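PDB 1UES: superoxide dismutase [Mn/Fe] from Porphyromonas gingivalis, which catalyses the dismutation of superoxide radicals into oxygen and hydrogen peroxide, using one manganese or iron ion in each subunit of a homodimer. Local coordinates for residues 55-58 with 64-67; 109-114 with 122-127. The protein carries 1 engineered substitution. One frame throughout, in Å; residues are numbered along the deposited sequence.

Interaction 1. Residues 55-58 with 64-67; sequences TIVQ and IFNN
A small, buried apolar contact joins the short helix 53-59 to the first turns of helix 62-79, within the N-terminal alpha-hairpin domain of this iron/manganese superoxide dismutase. Two side chains from each helix make it, Ile-56 and Val-57 against Ile-64 and Phe-65, and the backbones come nearest at Val-57 and Phe-65, whose CA atoms are 6.0 Å apart. The isoleucines meet through their branch methyls alone: CG2 of Ile-56 lies 3.7 Å from CG2 of Ile-64, while the two side chains cross at about a right angle. In both residues CG2 is anti to the backbone N, which turns the longer CG1 arm away from the shared methyl contact.

Phe-65 reaches the short helix with one corner of its ring. Its first torsion (chi1 175°) sets the ring anti to its own backbone N and carries CE1 to within 3.7 Å of CG1 of Val-57. The same carbon lies 3.4 Å from the carbonyl O of Val-57, which sits at the ring edge, in its plane. The oxygen therefore faces the C-H rim of the ring and not its pi cloud.

Around this contact, Ala-68 and Leu-72, further along helix 62-79, pack on Val-57, Ile-64 leans on Leu-42 of helix 21-42, and Arg-147 makes a cation-pi contact with Phe-65. Helix 62-79 also supplies the metal ligand His-74, and the side chain of Phe-65 is about 14 Å from the manganese ion, so the contact lies outside the coordination sphere.

No hydrogen bond passes between 55-58 and 64-67. Their association rests on methyl and ring contacts, supplemented by what is probably a weak electrostatic attraction between the partly positive ring edge and the carbonyl oxygen of Val-57.

Interaction 2. Residues 109-114 with 122-127; sequences EEFNTA and GWVWLA
The alpha/beta C-terminal domain of the iron/manganese superoxide dismutases contains a three-stranded antiparallel sheet, and here helix 104-116 packs on its central strand, 122-128. Segments 109-114 and 122-127 run nearly antiparallel, with their axes at 154° and 8.6 Å apart at closest approach. Phe-111 is the main link. Its CG stands anti to the backbone N (chi1 -154°), and the ring extends from the helix to the strand, where it meets Val-124 with one face and the backbone beyond it with an edge.

Over that face, CG2 of Val-124 makes a CH-pi contact, 3.8 Å from the ring centroid and only 13° off the normal. The other methyl, CG1, sits between the backbone N and carbonyl carbon of Val-124 and touches the ring at CE1, 3.8 Å away. Thus both branches of the valine press on the same ring. CG2 of Val-124 also meets the side-chain methyl of the helix, CB of Ala-114, at 3.8 Å, one turn on from Phe-111.

Ile-136 of strand 134-140 touches Phe-111, Ala-114 and Val-124, and Phe-156 of strand 151-157 meets the Phe-111 ring edge-to-face, so both neighbouring strands join this core. Trp-125 alternates to the other side of the sheet: its side chain leaves the strand away from the helix, and the indole packs on Leu-76 of helix 62-79 and gives its NE1 hydrogen bond to Asn-73. The side chain of Val-124 is about 8 Å from that of the metal ligand Asp-157.

At the far edge of the Phe-111 ring, CE2 lies 3.7 Å from CB of Leu-126 and 3.5 Å from the backbone N of Leu-126, which sits in the ring plane.

How the interactions relate
Both contacts are buried, each with one partly exposed member, Ile-64 or Ala-114, but they hold different elements. Interaction 1 joins two successive helices of the alpha-hairpin domain, its centre about 15 Å from that of the chain; interaction 2, more central at about 10 Å, sets a helix of the C-terminal domain against its sheet. Neither has a hydrogen bond across it, and each uses a phenylalanine differently: in interaction 1 the ring offers its edge to a carbonyl oxygen, in interaction 2 a face to a valine methyl as well as an edge to the strand backbone. Helix 62-79 connects them indirectly, contributing 64-67 to the first and, further along, packing against Trp-125 of the second.

Interaction 1. Residues 55-58 with 64-67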
loop_
_atom_site.group_PDB
_atom_site.type_symbol
_atom_site.label_atom_id
_atom_site.label_comp_id
_atom_site.label_asym_id
_atom_site.label_seq_id
_atom_site.Cartn_x
_atom_site.Cartn_y
_atom_site.Cartn_z
ATOM N N THR A 55 -0.386 1.449 24.835
ATOM C CA THR A 55 0.213 0.219 25.364
ATOM C C THR A 55 0.143 -0.879 24.308
ATOM O O THR A 55 1.086 -1.624 24.095
ATOM C CB THR A 55 -0.538 -0.246 26.634
ATOM O OG1 THR A 55 -0.345 0.720 27.673
ATOM C CG2 THR A 55 -0.043 -1.610 27.109
ATOM N N ILE A 56 -0.989 -0.980 23.626
ATOM C CA ILE A 56 -1.095 -2.011 22.611
ATOM C C ILE A 56 -0.094 -1.792 21.473
ATOM O O ILE A 56 0.464 -2.749 20.951
ATOM C CB ILE A 56 -2.529 -2.074 22.031
ATOM C CG1 ILE A 56 -3.528 -2.321 23.163
ATOM C CG2 ILE A 56 -2.611 -3.174 20.990
ATOM C CD1 ILE A 56 -4.997 -2.124 22.737
ATOM N N VAL A 57 0.124 -0.539 21.074
ATOM C CA VAL A 57 1.066 -0.288 19.993
ATOM C C VAL A 57 2.506 -0.577 20.430
ATOM O O VAL A 57 3.310 -1.023 19.627
ATOM C CB VAL A 57 0.977 1.178 19.460
ATOM C CG1 VAL A 57 2.011 1.389 18.335
ATOM C CG2 VAL A 57 -0.439 1.466 18.919
ATOM N N GLN A 58 2.820 -0.315 21.692
ATOM C CA GLN A 58 4.175 -0.581 22.192
ATOM C C GLN A 58 4.479 -2.056 22.388
ATOM O O GLN A 58 5.640 -2.470 22.297
ATOM C CB GLN A 58 4.423 0.096 23.541
ATOM C CG GLN A 58 4.006 1.527 23.665
ATOM C CD GLN A 58 4.175 2.058 25.071
ATOM O OE1 GLN A 58 4.802 3.098 25.276
ATOM N NE2 GLN A 58 3.602 1.361 26.050
ATOM N N ILE A 64 -3.093 -7.677 15.585
ATOM C CA ILE A 64 -3.418 -6.717 16.621
ATOM C C ILE A 64 -2.540 -5.494 16.441
ATOM O O ILE A 64 -3.050 -4.370 16.422
ATOM C CB ILE A 64 -3.242 -7.338 18.019
ATOM C CG1 ILE A 64 -4.373 -8.332 18.236
ATOM C CG2 ILE A 64 -3.278 -6.256 19.090
ATOM C CD1 ILE A 64 -4.234 -9.164 19.504
ATOM N N PHE A 65 -1.239 -5.698 16.249
ATOM C CA PHE A 65 -0.389 -4.554 16.058
ATOM C C PHE A 65 -0.780 -3.783 14.799
ATOM O O PHE A 65 -0.796 -2.568 14.821
ATOM C CB PHE A 65 1.084 -4.913 15.926
ATOM C CG PHE A 65 1.939 -3.717 15.614
ATOM C CD1 PHE A 65 2.243 -2.784 16.610
ATOM C CD2 PHE A 65 2.360 -3.457 14.314
ATOM C CE1 PHE A 65 2.942 -1.614 16.302
ATOM C CE2 PHE A 65 3.057 -2.297 14.009
ATOM C CZ PHE A 65 3.346 -1.370 15.003
ATOM N N ASN A 66 -1.058 -4.485 13.702
ATOM C CA ASN A 66 -1.421 -3.788 12.458
ATOM C C ASN A 66 -2.617 -2.861 12.647
ATOM O O ASN A 66 -2.633 -1.721 12.137
ATOM C CB ASN A 66 -1.699 -4.806 11.326
ATOM C CG ASN A 66 -0.433 -5.509 10.852
ATOM O OD1 ASN A 66 0.670 -5.006 11.068
ATOM N ND2 ASN A 66 -0.585 -6.687 10.211
ATOM N N ASN A 67 -3.621 -3.306 13.402
ATOM C CA ASN A 67 -4.774 -2.443 13.577
ATOM C C ASN A 67 -4.555 -1.380 14.631
ATOM O O ASN A 67 -5.017 -0.264 14.482
ATOM C CB ASN A 67 -6.020 -3.273 13.862
ATOM C CG ASN A 67 -6.451 -4.061 12.647
ATOM O OD1 ASN A 67 -6.990 -3.486 11.687
ATOM N ND2 ASN A 67 -6.240 -5.376 12.668
#

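Interaction 2. Residues 109-114 with 122-127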
loop_
_atom_site.group_PDB
_atom_site.type_symbol
_atom_site.label_atom_id
_atom_site.label_comp_id
_atom_site.label_asym_id
_atom_site.label_seq_id
_atom_site.Cartn_x
_atom_site.Cartn_y
_atom_site.Cartn_z
ATOM N N GLU A 109 12.353 19.369 2.664
ATOM C CA GLU A 109 12.951 18.631 1.564
ATOM C C GLU A 109 13.285 17.195 1.987
ATOM O O GLU A 109 12.952 16.250 1.282
ATOM C CB GLU A 109 14.204 19.373 1.053
ATOM C CG GLU A 109 15.516 18.608 1.233
ATOM C CD GLU A 109 16.605 18.993 0.217
ATOM O OE1 GLU A 109 17.753 18.528 0.398
ATOM O OE2 GLU A 109 16.327 19.750 -0.748
ATOM N N GLU A 110 13.922 17.022 3.141
ATOM C CA GLU A 110 14.293 15.687 3.598
ATOM C C GLU A 110 13.092 14.842 3.959
ATOM O O GLU A 110 13.063 13.643 3.675
ATOM C CB GLU A 110 15.233 15.760 4.801
ATOM C CG GLU A 110 16.502 16.533 4.501
ATOM C CD GLU A 110 17.412 16.647 5.697
ATOM O OE1 GLU A 110 17.481 15.685 6.500
ATOM O OE2 GLU A 110 18.067 17.702 5.836
ATOM N N PHE A 111 12.102 15.471 4.579
ATOM C CA PHE A 111 10.891 14.760 4.978
ATOM C C PHE A 111 10.144 14.275 3.727
ATOM O O PHE A 111 9.767 13.090 3.616
ATOM C CB PHE A 111 10.022 15.702 5.831
ATOM C CG PHE A 111 9.105 14.985 6.799
ATOM C CD1 PHE A 111 7.737 14.935 6.563
ATOM C CD2 PHE A 111 9.611 14.374 7.943
ATOM C CE1 PHE A 111 6.874 14.277 7.469
ATOM C CE2 PHE A 111 8.761 13.709 8.859
ATOM C CZ PHE A 111 7.388 13.663 8.620
ATOM N N ASN A 112 9.948 15.182 2.775
ATOM C CA ASN A 112 9.287 14.824 1.526
ATOM C C ASN A 112 10.040 13.677 0.839
ATOM O O ASN A 112 9.429 12.731 0.322
ATOM C CB ASN A 112 9.257 16.034 0.574
ATOM C CG ASN A 112 8.309 17.137 1.033
ATOM O OD1 ASN A 112 7.488 16.955 1.933
ATOM N ND2 ASN A 112 8.435 18.300 0.409
ATOM N N THR A 113 11.371 13.739 0.847
ATOM C CA THR A 113 12.152 12.706 0.187
ATOM C C THR A 113 11.971 11.356 0.860
ATOM O O THR A 113 11.853 10.350 0.193
ATOM C CB THR A 113 13.652 13.041 0.144
ATOM O OG1 THR A 113 13.863 14.199 -0.681
ATOM C CG2 THR A 113 14.403 11.885 -0.453
ATOM N N ALA A 114 11.928 11.351 2.185
ATOM C CA ALA A 114 11.722 10.120 2.935
ATOM C C ALA A 114 10.343 9.532 2.603
ATOM O O ALA A 114 10.177 8.312 2.491
ATOM C CB ALA A 114 11.821 10.411 4.433
ATOM N N GLY A 122 2.915 2.943 3.989
ATOM C CA GLY A 122 3.597 3.299 5.205
ATOM C C GLY A 122 3.391 4.735 5.619
ATOM O O GLY A 122 2.469 5.407 5.133
ATOM N N TRP A 123 4.257 5.184 6.520
ATOM C CA TRP A 123 4.208 6.530 7.094
ATOM C C TRP A 123 5.584 7.136 7.240
ATOM O O TRP A 123 6.526 6.411 7.540
ATOM C CB TRP A 123 3.645 6.477 8.509
ATOM C CG TRP A 123 2.347 5.773 8.624
ATOM C CD1 TRP A 123 2.143 4.415 8.602
ATOM C CD2 TRP A 123 1.054 6.376 8.762
ATOM N NE1 TRP A 123 0.799 4.138 8.715
ATOM C CE2 TRP A 123 0.112 5.316 8.813
ATOM C CE3 TRP A 123 0.593 7.699 8.848
ATOM C CZ2 TRP A 123 -1.266 5.544 8.946
ATOM C CZ3 TRP A 123 -0.788 7.922 8.979
ATOM C CH2 TRP A 123 -1.690 6.845 9.026
ATOM N N VAL A 124 5.708 8.447 7.015
ATOM C CA VAL A 124 6.993 9.091 7.275
ATOM C C VAL A 124 6.662 9.852 8.586
ATOM O O VAL A 124 5.601 10.479 8.718
ATOM C CB VAL A 124 7.449 10.034 6.129
ATOM C CG1 VAL A 124 6.359 10.970 5.740
ATOM C CG2 VAL A 124 8.706 10.787 6.554
ATOM N N TRP A 125 7.540 9.710 9.566
ATOM C CA TRP A 125 7.337 10.309 10.879
ATOM C C TRP A 125 8.460 11.248 11.309
ATOM O O TRP A 125 9.631 10.996 11.021
ATOM C CB TRP A 125 7.244 9.172 11.917
ATOM C CG TRP A 125 5.854 8.677 12.202
ATOM C CD1 TRP A 125 5.288 7.489 11.800
ATOM C CD2 TRP A 125 4.862 9.356 12.969
ATOM N NE1 TRP A 125 3.986 7.400 12.286
ATOM C CE2 TRP A 125 3.705 8.531 13.001
ATOM C CE3 TRP A 125 4.833 10.585 13.635
ATOM C CZ2 TRP A 125 2.532 8.908 13.674
ATOM C CZ3 TRP A 125 3.665 10.964 14.302
ATOM C CH2 TRP A 125 2.529 10.126 14.316
ATOM N N LEU A 126 8.089 12.341 11.966
ATOM C CA LEU A 126 9.061 13.236 12.562
ATOM C C LEU A 126 8.887 12.791 14.022
ATOM O O LEU A 126 7.771 12.755 14.536
ATOM C CB LEU A 126 8.687 14.698 12.410
ATOM C CG LEU A 126 9.577 15.617 13.264
ATOM C CD1 LEU A 126 11.032 15.554 12.773
ATOM C CD2 LEU A 126 9.044 17.017 13.208
ATOM N N ALA A 127 9.976 12.381 14.661
ATOM C CA ALA A 127 9.895 11.916 16.038
ATOM C C ALA A 127 10.995 12.550 16.903
ATOM O O ALA A 127 11.973 13.081 16.383
ATOM C CB ALA A 127 10.018 10.393 16.071
#